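PDB 5D6A: predicted ATPase of the ABC class from Vibrio vulnificus, which binds the ATP analogue AMP-PNP and, as a predicted ATPase of the ABC class, probably hydrolyses ATP. Local coordinates for residues D289-E292 with Y293-T296; A196-E199 with Q200-V203; S119-Q123 with T124-S128. All coordinates share one frame; numbering follows the deposited sequence.

Contact 1 of 3, residues D289-E292 with Y293-T296; sequences DGRE and YIVT
The ring of Tyr-293 has the carbonyl O of Glu-292 over one face. Its CD2 corner meets the side chain of Glu-292, whose CG lies 3.6 Å from Tyr-293 CD2. The Glu-292 chain passes the ring at a slant, and the carboxylate plane is turned 43° from the ring. Tyr-293 also makes a cation-pi contact with Arg-248 and packs on Val-190 and Asp-193 of helix 181-199.

Two bends shape the Glu-292 chain. CG is wedged between the backbone N and the carbonyl carbon (chi1 69°), and the chain bends again at the next bond. This brings OE1 back to the backbone, where its syn lone pair accepts from Gly-290 N at 2.8 Å.

The guanidinium of Arg-291 meets the carboxylate of Asp-289 at its edge. The grip is side-on: NE binds Asp-289 OD2 at 2.9 Å, and NH2 binds Asp-289 OD1 at 3.1 Å. Two bonds to two oxygens fix the rotation of both groups. Asp-289 OD1 has a second salt bridge with Arg-218, and Arg-291 NH1 has one with Asp-224.

The backbone forms a beta turn from Arg-291 to Ile-294. It leads into strand 294-296, an outer strand of a four-stranded antiparallel sheet within the P-loop region. Ile-294 N donates to Arg-291 O at 2.9 Å. The Ile-294 side chain lies back along the turn, with CD1 3.9 Å from Arg-291 CB. A water also bridges the turn. It donates to Gly-290 O at 2.8 Å and accepts from Tyr-293 N at 3.0 Å.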
loop_
_atom_site.group_PDB
_atom_site.type_symbol
_atom_site.label_atom_id
_atom_site.label_comp_id
_atom_site.label_asym_id
_atom_site.label_seq_id
_atom_site.Cartn_x
_atom_site.Cartn_y
_atom_site.Cartn_z
ATOM N N ASP A 289 25.724 -5.458 4.461
ATOM C CA ASP A 289 24.482 -4.790 4.089
ATOM C C ASP A 289 24.702 -3.347 3.654
ATOM O O ASP A 289 23.919 -2.809 2.870
ATOM C CB ASP A 289 23.518 -4.785 5.270
ATOM C CG ASP A 289 22.247 -4.024 4.974
ATOM O OD1 ASP A 289 21.569 -4.346 3.976
ATOM O OD2 ASP A 289 21.915 -3.107 5.750
ATOM N N GLY A 290 25.750 -2.723 4.190
ATOM C CA GLY A 290 26.065 -1.334 3.880
ATOM C C GLY A 290 25.615 -0.379 4.974
ATOM O O GLY A 290 26.101 0.749 5.053
ATOM N N ARG A 291 24.690 -0.832 5.821
ATOM C CA ARG A 291 24.161 -0.013 6.913
ATOM C C ARG A 291 24.476 -0.580 8.302
ATOM O O ARG A 291 24.086 0.013 9.309
ATOM C CB ARG A 291 22.641 0.108 6.762
ATOM C CG ARG A 291 22.192 0.788 5.479
ATOM C CD ARG A 291 20.704 0.597 5.228
ATOM N NE ARG A 291 20.385 -0.808 4.964
ATOM C CZ ARG A 291 19.176 -1.272 4.654
ATOM N NH1 ARG A 291 18.133 -0.452 4.557
ATOM N NH2 ARG A 291 19.012 -2.572 4.431
ATOM N N GLU A 292 25.190 -1.706 8.364
ATOM C CA GLU A 292 25.489 -2.343 9.660
ATOM C C GLU A 292 26.314 -1.490 10.639
ATOM O O GLU A 292 26.539 -1.904 11.773
ATOM C CB GLU A 292 26.138 -3.734 9.496
ATOM C CG GLU A 292 27.559 -3.786 8.934
ATOM C CD GLU A 292 27.647 -3.561 7.437
ATOM O OE1 GLU A 292 26.677 -3.054 6.830
ATOM O OE2 GLU A 292 28.704 -3.898 6.863
ATOM N N TYR A 293 26.788 -0.328 10.203
ATOM C CA TYR A 293 27.514 0.560 11.108
ATOM C C TYR A 293 26.839 1.925 11.181
ATOM O O TYR A 293 27.490 2.953 11.384
ATOM C CB TYR A 293 29.001 0.647 10.755
ATOM C CG TYR A 293 29.753 -0.601 11.153
ATOM C CD1 TYR A 293 30.124 -0.810 12.478
ATOM C CD2 TYR A 293 30.090 -1.573 10.215
ATOM C CE1 TYR A 293 30.807 -1.951 12.861
ATOM C CE2 TYR A 293 30.779 -2.719 10.587
ATOM C CZ TYR A 293 31.133 -2.903 11.913
ATOM O OH TYR A 293 31.818 -4.036 12.297
ATOM N N ILE A 294 25.517 1.907 11.022
ATOM C CA ILE A 294 24.696 3.101 11.135
ATOM C C ILE A 294 23.714 2.827 12.266
ATOM O O ILE A 294 23.036 1.803 12.262
ATOM C CB ILE A 294 23.896 3.406 9.853
ATOM C CG1 ILE A 294 24.814 3.444 8.627
ATOM C CG2 ILE A 294 23.166 4.735 9.997
ATOM C CD1 ILE A 294 24.088 3.732 7.328
ATOM N N VAL A 295 23.659 3.730 13.241
ATOM C CA VAL A 295 22.741 3.586 14.368
ATOM C C VAL A 295 21.906 4.851 14.537
ATOM O O VAL A 295 22.343 5.949 14.193
ATOM C CB VAL A 295 23.481 3.271 15.688
ATOM C CG1 VAL A 295 24.106 1.885 15.629
ATOM C CG2 VAL A 295 24.528 4.333 15.994
ATOM N N THR A 296 20.699 4.680 15.062
ATOM C CA THR A 296 19.786 5.789 15.277
ATOM C C THR A 296 18.954 5.536 16.530
ATOM O O THR A 296 18.748 4.395 16.936
ATOM C CB THR A 296 18.836 5.966 14.073
ATOM O OG1 THR A 296 19.600 6.147 12.875
ATOM C CG2 THR A 296 17.919 7.161 14.263
HETATM O O HOH W 1 27.387 0.979 7.577
#

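Contact 2 of 3, residues A196-E199 with Q200-V203; sequences ALRE and QLEV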
loop_
_atom_site.group_PDB
_atom_site.type_symbol
_atom_site.label_atom_id
_atom_site.label_comp_id
_atom_site.label_asym_id
_atom_site.label_seq_id
_atom_site.Cartn_x
_atom_site.Cartn_y
_atom_site.Cartn_z
ATOM N N ALA A 196 26.453 -1.435 20.934
ATOM C CA ALA A 196 27.416 -0.591 21.641
ATOM C C ALA A 196 27.415 0.836 21.098
ATOM O O ALA A 196 27.462 1.790 21.863
ATOM C CB ALA A 196 28.812 -1.189 21.549
ATOM N N LEU A 197 27.363 0.972 19.774
ATOM C CA LEU A 197 27.328 2.288 19.132
ATOM C C LEU A 197 26.007 2.998 19.419
ATOM O O LEU A 197 25.977 4.216 19.587
ATOM C CB LEU A 197 27.531 2.163 17.620
ATOM C CG LEU A 197 28.894 1.648 17.149
ATOM C CD1 LEU A 197 28.877 1.397 15.649
ATOM C CD2 LEU A 197 30.007 2.615 17.524
ATOM N N ARG A 198 24.918 2.231 19.472
ATOM C CA ARG A 198 23.602 2.803 19.753
ATOM C C ARG A 198 23.508 3.310 21.192
ATOM O O ARG A 198 22.861 4.322 21.448
ATOM C CB ARG A 198 22.481 1.790 19.462
ATOM C CG ARG A 198 21.083 2.337 19.738
ATOM C CD ARG A 198 19.958 1.416 19.283
ATOM N NE ARG A 198 19.892 1.277 17.824
ATOM C CZ ARG A 198 20.435 0.284 17.119
ATOM N NH1 ARG A 198 21.100 -0.702 17.718
ATOM N NH2 ARG A 198 20.305 0.271 15.798
ATOM N N GLU A 199 24.163 2.616 22.121
ATOM C CA GLU A 199 24.131 3.008 23.536
ATOM C C GLU A 199 24.897 4.297 23.842
ATOM O O GLU A 199 24.552 5.011 24.786
ATOM C CB GLU A 199 24.641 1.873 24.432
ATOM C CG GLU A 199 23.730 0.654 24.438
ATOM C CD GLU A 199 24.151 -0.423 25.425
ATOM O OE1 GLU A 199 25.036 -0.171 26.273
ATOM O OE2 GLU A 199 23.574 -1.527 25.354
ATOM N N GLN A 200 25.922 4.604 23.049
ATOM C CA GLN A 200 26.714 5.815 23.290
ATOM C C GLN A 200 26.298 7.010 22.424
ATOM O O GLN A 200 27.074 7.950 22.242
ATOM C CB GLN A 200 28.218 5.526 23.163
ATOM C CG GLN A 200 28.655 4.906 21.850
ATOM C CD GLN A 200 30.137 4.585 21.832
ATOM O OE1 GLN A 200 30.962 5.372 22.295
ATOM N NE2 GLN A 200 30.485 3.432 21.278
ATOM N N LEU A 201 25.073 6.974 21.901
ATOM C CA LEU A 201 24.546 8.086 21.118
ATOM C C LEU A 201 24.139 9.188 22.080
ATOM O O LEU A 201 24.450 10.362 21.876
ATOM C CB LEU A 201 23.328 7.657 20.298
ATOM C CG LEU A 201 23.564 6.708 19.126
ATOM C CD1 LEU A 201 22.236 6.258 18.535
ATOM C CD2 LEU A 201 24.429 7.378 18.069
ATOM N N GLU A 202 23.447 8.783 23.140
ATOM C CA GLU A 202 22.967 9.705 24.158
ATOM C C GLU A 202 24.110 10.445 24.853
ATOM O O GLU A 202 24.029 11.653 25.073
ATOM C CB GLU A 202 22.157 8.940 25.208
ATOM C CG GLU A 202 21.438 9.831 26.208
ATOM C CD GLU A 202 20.328 10.654 25.571
ATOM O OE1 GLU A 202 19.909 11.660 26.185
ATOM O OE2 GLU A 202 19.877 10.301 24.458
ATOM N N VAL A 203 25.166 9.713 25.197
ATOM C CA VAL A 203 26.316 10.296 25.896
ATOM C C VAL A 203 27.010 11.383 25.070
ATOM O O VAL A 203 27.446 12.399 25.614
ATOM C CB VAL A 203 27.354 9.214 26.273
ATOM C CG1 VAL A 203 28.532 9.841 27.010
ATOM C CG2 VAL A 203 26.711 8.129 27.124
#
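Gln-200 lies over the last carbonyl groups of helix 181-199. Its CB is 4.0 Å from Ala-196 O. CG comes next and touches two helix carbonyls: it is 3.3 Å from Ala-196 O and 3.6 Å from Leu-197 O. The first torsion (chi1 55°) turns CG back over the helix end, and the chain then runs out extended. CD passes 3.9 Å from Ala-196 O. At the tip, NE2 lies 3.9 Å from Leu-197 CD2, and the two side chains run alongside each other. NE2 is hydrogen-bonded to His-244 O, which ties the amide to strand 240-245.

Gln-200 is the first residue to leave helical angles, and the backbone bonds here are weak. Gln-200 N reaches Ala-196 O at 3.4 Å, and Leu-201 N reaches Arg-198 O at 3.5 Å. Leu-201 CG lies against the helix carbonyls, 3.4 Å from Arg-198 O.

Leu-197, Arg-198 and Leu-201 all pack on Val-295 of strand 294-296, so the helix end lies against the antiparallel sheet that contains strands 206-211 and 240-245.

Contact 3 of 3, residues S119-Q123 with T124-S128; sequences SLHGQ and TVLDS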
loop_
_atom_site.group_PDB
_atom_site.type_symbol
_atom_site.label_atom_id
_atom_site.label_comp_id
_atom_site.label_asym_id
_atom_site.label_seq_id
_atom_site.Cartn_x
_atom_site.Cartn_y
_atom_site.Cartn_z
ATOM N N SER A 119 11.542 -18.788 9.774
ATOM C CA SER A 119 11.310 -17.369 9.509
ATOM C C SER A 119 12.582 -16.510 9.591
ATOM O O SER A 119 13.153 -16.330 10.669
ATOM C CB SER A 119 10.246 -16.837 10.475
ATOM O OG SER A 119 9.844 -15.526 10.125
ATOM N N LEU A 120 13.016 -15.990 8.442
ATOM C CA LEU A 120 14.191 -15.113 8.364
ATOM C C LEU A 120 13.714 -13.680 8.213
ATOM O O LEU A 120 12.565 -13.445 7.840
ATOM C CB LEU A 120 15.089 -15.490 7.188
ATOM C CG LEU A 120 15.707 -16.887 7.234
ATOM C CD1 LEU A 120 16.496 -17.151 5.959
ATOM C CD2 LEU A 120 16.585 -17.049 8.465
ATOM N N HIS A 121 14.603 -12.724 8.471
ATOM C CA HIS A 121 14.226 -11.310 8.437
ATOM C C HIS A 121 15.056 -10.460 7.483
ATOM O O HIS A 121 15.354 -9.298 7.772
ATOM C CB HIS A 121 14.297 -10.754 9.857
ATOM C CG HIS A 121 13.612 -11.626 10.857
ATOM N ND1 HIS A 121 14.272 -12.623 11.541
ATOM C CD2 HIS A 121 12.315 -11.702 11.240
ATOM C CE1 HIS A 121 13.418 -13.255 12.324
ATOM N NE2 HIS A 121 12.223 -12.714 12.162
ATOM N N GLY A 122 15.408 -11.043 6.340
ATOM C CA GLY A 122 16.158 -10.335 5.308
ATOM C C GLY A 122 17.459 -9.700 5.757
ATOM O O GLY A 122 18.342 -10.375 6.292
ATOM N N GLN A 123 17.562 -8.390 5.549
ATOM C CA GLN A 123 18.774 -7.636 5.871
ATOM C C GLN A 123 18.912 -7.216 7.333
ATOM O O GLN A 123 19.943 -6.658 7.713
ATOM C CB GLN A 123 18.846 -6.388 4.985
ATOM C CG GLN A 123 18.838 -6.703 3.505
ATOM C CD GLN A 123 20.037 -7.520 3.085
ATOM O OE1 GLN A 123 19.896 -8.653 2.631
ATOM N NE2 GLN A 123 21.228 -6.966 3.274
ATOM N N THR A 124 17.899 -7.482 8.151
ATOM C CA THR A 124 17.940 -7.081 9.558
ATOM C C THR A 124 18.145 -8.240 10.525
ATOM O O THR A 124 17.956 -9.404 10.180
ATOM C CB THR A 124 16.645 -6.348 9.976
ATOM O OG1 THR A 124 15.514 -7.191 9.729
ATOM C CG2 THR A 124 16.484 -5.046 9.204
ATOM N N VAL A 125 18.545 -7.887 11.741
ATOM C CA VAL A 125 18.749 -8.835 12.821
ATOM C C VAL A 125 17.758 -8.441 13.908
ATOM O O VAL A 125 17.949 -7.441 14.601
ATOM C CB VAL A 125 20.182 -8.764 13.370
ATOM C CG1 VAL A 125 20.360 -9.739 14.529
ATOM C CG2 VAL A 125 21.184 -9.044 12.257
ATOM N N LEU A 126 16.694 -9.222 14.048
ATOM C CA LEU A 126 15.649 -8.919 15.015
ATOM C C LEU A 126 15.618 -9.906 16.167
ATOM O O LEU A 126 16.155 -11.007 16.074
ATOM C CB LEU A 126 14.288 -8.928 14.313
ATOM C CG LEU A 126 14.118 -7.976 13.125
ATOM C CD1 LEU A 126 12.770 -8.198 12.459
ATOM C CD2 LEU A 126 14.272 -6.524 13.551
ATOM N N ASP A 127 14.989 -9.489 17.260
ATOM C CA ASP A 127 14.812 -10.335 18.429
ATOM C C ASP A 127 13.619 -11.211 18.067
ATOM O O ASP A 127 12.475 -10.852 18.318
ATOM C CB ASP A 127 14.554 -9.473 19.670
ATOM C CG ASP A 127 14.477 -10.279 20.951
ATOM O OD1 ASP A 127 14.359 -11.518 20.888
ATOM O OD2 ASP A 127 14.524 -9.660 22.033
ATOM N N SER A 128 13.912 -12.357 17.457
ATOM C CA SER A 128 12.892 -13.273 16.945
ATOM C C SER A 128 12.686 -14.550 17.744
ATOM O O SER A 128 13.542 -14.951 18.529
ATOM C CB SER A 128 13.274 -13.660 15.520
ATOM O OG SER A 128 12.377 -14.613 14.986
#
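The chain reverses in a type II' beta turn from His-121 to Thr-124, with Gly-122 at positive phi (55°) and Thr-124 N bonded to His-121 O at 3.1 Å. The turn joins the loop after strand 116-117 to a weakly bonded strand at about 124-125, which pairs antiparallel with strand 284-285.

Thr-124 grips the same carbonyl a second time. Its OG1 donates to His-121 O at 2.9 Å, in the carbonyl plane. A chi1 of 57° swings the hydroxyl back over the turn, onto the carbonyl. Two donors from one residue thus hold a single carbonyl oxygen.

The His-121 ring lies between the two arms beyond the turn. Leu-126 CB lies over one face, and Leu-126 CD1 approaches His-121 CD2 at 3.7 Å. The carbonyl carbon of Ser-119 lies across the other face, nearer its margin. At the far corner, His-121 NE2 makes a weak hydrogen bond to Asp-507. Ser-128 OG is held by Ser-130 N and sits at the ring edge near its plane, 3.2 Å from His-121 CE1.

From the N terminus the contacts come in the order 3, 2, 1. They follow one another in series, and none nests in or crosses another. Contact 3 closes the loop between strands 116-117 and 124-125 in the N-terminal region. Contact 2 ends helix 181-199 before strand 206-211. Contact 1 turns the chain at the end of the loop that leads into strand 294-296. Contact 1 touches both of the others. Gln-123 NE2 of contact 3 is hydrogen-bonded to Asp-289 OD1, joining the N-terminal region to the P-loop region. A weak hydrogen bond from Arg-198 NE to Thr-296 O joins the end of helix 181-199 to the edge of the antiparallel sheet. Contacts 2 and 3 stay about 8 Å apart at their nearest atoms.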